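Long-range contact in sulfotransferase (Alicyclobacillus acidocaldarius subsp. acidocaldarius, PDB 3RNL), which probably transfers sulfo groups to an acceptor molecule, as a sulfotransferase built as an alpha-beta-alpha sandwich: residues E136-E147 / P157-G165. Numbering follows the deposited sequence.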
# COMPACT_ATOMS: atom_id res chain seq x y z
N GLU A 136 15.57 5.52 12.92
CA GLU A 136 15.74 4.41 13.86
C GLU A 136 17.22 4.07 13.99
O GLU A 136 17.90 3.86 12.98
CB GLU A 136 14.98 3.19 13.36
CG GLU A 136 15.16 1.94 14.23
CD GLU A 136 14.71 2.17 15.67
OE1 GLU A 136 15.44 2.85 16.43
OE2 GLU A 136 13.63 1.68 16.05
N THR A 137 17.76 4.15 15.21
CA THR A 137 19.12 3.67 15.45
C THR A 137 19.24 2.30 16.13
O THR A 137 20.34 1.76 16.25
CB THR A 137 19.89 4.68 16.31
OG1 THR A 137 19.16 4.90 17.52
CG2 THR A 137 20.04 6.00 15.56
N LEU A 138 18.12 1.75 16.56
CA LEU A 138 18.09 0.46 17.27
C LEU A 138 18.23 -0.71 16.31
O LEU A 138 18.00 -0.57 15.11
CB LEU A 138 16.81 0.30 18.10
CG LEU A 138 16.56 1.35 19.19
CD1 LEU A 138 15.15 1.21 19.74
CD2 LEU A 138 17.59 1.24 20.29
N SER A 139 18.59 -1.87 16.85
CA SER A 139 18.54 -3.10 16.08
C SER A 139 17.09 -3.42 15.72
O SER A 139 16.15 -2.90 16.33
CB SER A 139 19.11 -4.26 16.90
OG SER A 139 18.25 -4.56 17.99
N PHE A 140 16.90 -4.25 14.70
CA PHE A 140 15.55 -4.65 14.30
C PHE A 140 14.89 -5.36 15.47
O PHE A 140 13.70 -5.18 15.73
CB PHE A 140 15.64 -5.57 13.08
CG PHE A 140 14.30 -6.07 12.58
CD1 PHE A 140 13.28 -5.19 12.28
CD2 PHE A 140 14.10 -7.43 12.39
CE1 PHE A 140 12.04 -5.66 11.80
CE2 PHE A 140 12.87 -7.90 11.92
CZ PHE A 140 11.86 -7.02 11.61
N ARG A 141 15.66 -6.17 16.20
CA ARG A 141 15.09 -6.91 17.33
C ARG A 141 14.48 -5.96 18.36
O ARG A 141 13.36 -6.18 18.84
CB ARG A 141 16.16 -7.79 17.99
CG ARG A 141 15.58 -8.77 18.98
CD ARG A 141 16.68 -9.54 19.70
NE ARG A 141 17.51 -10.40 18.84
CZ ARG A 141 17.12 -11.58 18.37
NH1 ARG A 141 15.90 -12.04 18.62
NH2 ARG A 141 17.96 -12.32 17.63
N GLU A 142 15.24 -4.92 18.71
CA GLU A 142 14.78 -3.90 19.65
C GLU A 142 13.63 -3.07 19.09
O GLU A 142 12.70 -2.70 19.80
CB GLU A 142 15.93 -2.95 20.02
CG GLU A 142 17.05 -3.60 20.80
CD GLU A 142 18.23 -2.66 20.99
OE1 GLU A 142 18.95 -2.39 20.01
OE2 GLU A 142 18.42 -2.18 22.13
N SER A 143 13.71 -2.76 17.80
CA SER A 143 12.69 -1.95 17.13
C SER A 143 11.34 -2.69 17.12
O SER A 143 10.29 -2.09 17.36
CB SER A 143 13.15 -1.59 15.70
OG SER A 143 12.43 -0.47 15.17
N LEU A 144 11.38 -4.00 16.88
CA LEU A 144 10.18 -4.82 16.92
C LEU A 144 9.53 -4.76 18.29
O LEU A 144 8.30 -4.69 18.41
CB LEU A 144 10.51 -6.28 16.61
CG LEU A 144 10.62 -6.70 15.15
CD1 LEU A 144 11.27 -8.08 15.07
CD2 LEU A 144 9.24 -6.70 14.48
N ALA A 145 10.36 -4.82 19.32
CA ALA A 145 9.87 -4.89 20.69
C ALA A 145 9.18 -3.59 21.12
O ALA A 145 8.38 -3.60 22.07
CB ALA A 145 11.01 -5.24 21.65
N LYS A 146 9.49 -2.49 20.44
CA LYS A 146 8.88 -1.21 20.77
C LYS A 146 7.54 -0.94 20.07
O LYS A 146 6.94 0.11 20.30
CB LYS A 146 9.84 -0.05 20.45
CG LYS A 146 11.00 0.04 21.42
CD LYS A 146 11.70 1.38 21.33
CE LYS A 146 12.70 1.55 22.47
NZ LYS A 146 12.04 1.51 23.80
N GLU A 147 7.08 -1.85 19.23
CA GLU A 147 5.92 -1.53 18.40
C GLU A 147 4.67 -1.15 19.21
O GLU A 147 4.02 -0.14 18.92
CB GLU A 147 5.57 -2.67 17.43
CG GLU A 147 4.34 -2.35 16.59
CD GLU A 147 4.06 -3.41 15.54
OE1 GLU A 147 4.94 -4.27 15.33
OE2 GLU A 147 2.97 -3.36 14.93
N PRO A 157 2.46 4.84 10.91
CA PRO A 157 2.35 3.39 10.72
C PRO A 157 3.58 2.73 10.08
O PRO A 157 3.66 1.51 10.12
CB PRO A 157 1.10 3.20 9.84
CG PRO A 157 0.43 4.52 9.81
CD PRO A 157 1.42 5.58 10.17
N LEU A 158 4.50 3.50 9.50
CA LEU A 158 5.73 2.87 9.00
C LEU A 158 6.42 2.10 10.12
O LEU A 158 7.08 1.08 9.88
CB LEU A 158 6.69 3.92 8.41
CG LEU A 158 7.94 3.38 7.70
CD1 LEU A 158 7.59 2.33 6.63
CD2 LEU A 158 8.74 4.52 7.09
N TRP A 159 6.24 2.57 11.35
CA TRP A 159 6.83 1.90 12.50
C TRP A 159 6.07 0.64 12.93
O TRP A 159 6.57 -0.10 13.79
CB TRP A 159 6.89 2.84 13.71
CG TRP A 159 7.66 4.12 13.53
CD1 TRP A 159 7.17 5.32 13.08
CD2 TRP A 159 9.03 4.35 13.88
NE1 TRP A 159 8.16 6.28 13.10
CE2 TRP A 159 9.31 5.71 13.59
CE3 TRP A 159 10.04 3.55 14.40
CZ2 TRP A 159 10.57 6.27 13.80
CZ3 TRP A 159 11.31 4.12 14.63
CH2 TRP A 159 11.56 5.46 14.32
N TYR A 160 4.89 0.36 12.37
CA TYR A 160 4.17 -0.74 13.00
C TYR A 160 4.46 -1.96 12.15
O TYR A 160 3.68 -2.33 11.26
CB TYR A 160 2.65 -0.48 12.90
CG TYR A 160 2.10 0.82 13.48
CD1 TYR A 160 2.87 1.68 14.25
CD2 TYR A 160 0.77 1.17 13.24
CE1 TYR A 160 2.32 2.87 14.76
CE2 TYR A 160 0.22 2.33 13.74
CZ TYR A 160 1.00 3.18 14.49
OH TYR A 160 0.41 4.34 14.97
N TYR A 161 5.44 -2.72 12.59
CA TYR A 161 5.98 -3.78 11.76
C TYR A 161 4.95 -4.87 11.62
O TYR A 161 4.70 -5.37 10.52
CB TYR A 161 7.23 -4.36 12.41
CG TYR A 161 8.34 -3.35 12.48
CD1 TYR A 161 8.86 -2.78 11.33
CD2 TYR A 161 8.89 -2.98 13.71
CE1 TYR A 161 9.89 -1.85 11.39
CE2 TYR A 161 9.91 -2.06 13.78
CZ TYR A 161 10.41 -1.50 12.63
OH TYR A 161 11.44 -0.58 12.71
N ARG A 162 4.37 -5.26 12.74
CA ARG A 162 3.36 -6.32 12.76
C ARG A 162 1.99 -5.83 12.29
O ARG A 162 1.36 -6.48 11.46
CB ARG A 162 3.24 -6.93 14.17
CG ARG A 162 4.41 -7.83 14.58
CD ARG A 162 4.30 -8.22 16.08
NE ARG A 162 4.94 -9.51 16.37
CZ ARG A 162 6.18 -9.65 16.83
NH1 ARG A 162 6.93 -8.58 17.05
NH2 ARG A 162 6.67 -10.86 17.07
N ALA A 163 1.52 -4.70 12.81
CA ALA A 163 0.13 -4.31 12.57
C ALA A 163 -0.14 -4.11 11.08
O ALA A 163 -1.19 -4.51 10.56
CB ALA A 163 -0.23 -3.05 13.35
N VAL A 164 0.82 -3.50 10.39
CA VAL A 164 0.62 -3.19 8.97
C VAL A 164 0.67 -4.45 8.10
O VAL A 164 0.09 -4.49 7.01
CB VAL A 164 1.64 -2.11 8.52
CG1 VAL A 164 1.72 -2.01 7.00
CG2 VAL A 164 1.25 -0.77 9.14
N GLY A 165 1.33 -5.48 8.59
CA GLY A 165 1.44 -6.74 7.86
C GLY A 165 0.29 -7.71 8.11
O GLY A 165 0.26 -8.78 7.48
O HOH W 1 8.17 -0.23 16.15
O HOH W 2 6.45 -5.78 16.80
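Glu147 reaches the 157-165 loop with its carboxylate and grips two consecutive backbone amides there. With CG anti to the backbone N (chi1 179°) and the chain extended beyond it, OE1 accepts from Arg162 N at 2.8 Å and OE2, through its syn lone pair, from Ala163 N at 2.9 Å. A water joins this group to the backbone of Leu144, donating to Glu147 OE1 and Leu144 O while accepting from Arg162 NH1, which meets it in the guanidinium plane; Arg162 also makes a cation-pi contact with Phe282.

The side chain of Tyr161 lies against helix 140-145. The edge of Phe140 points at one face of its ring in a T-shaped pair, CE1 over the centre and the planes at 76°, while Trp159 O lies over the opposite face, toward the rim. Leu144 brings CD2 obliquely to Tyr161 CB, 3.7 Å away. At the far end Tyr161 OH donates to Ser143 OG (2.7 Å), which in turn donates to Glu136 OE2 (2.6 Å), met on its anti side and somewhat out of the carboxylate plane. That same OE2 comes to the edge of the Trp159 ring, 3.7 Å from CZ3, with carboxylate and ring planes nearly perpendicular. Arg150 of the intervening helix 147-152 forms a salt bridge with Glu136 and also hydrogen-bonds Ser143 OG.

Putting an alanine at Glu147 would probably leave the amides of Arg162 and Ala163 without their acceptor and the loop less firmly held. The contact thus ties helix 140-145 to the loop preceding helix 167-178, its buried carboxylates answered by amides, hydroxyl, water and, probably stabilising the charge on Glu136, an arginine.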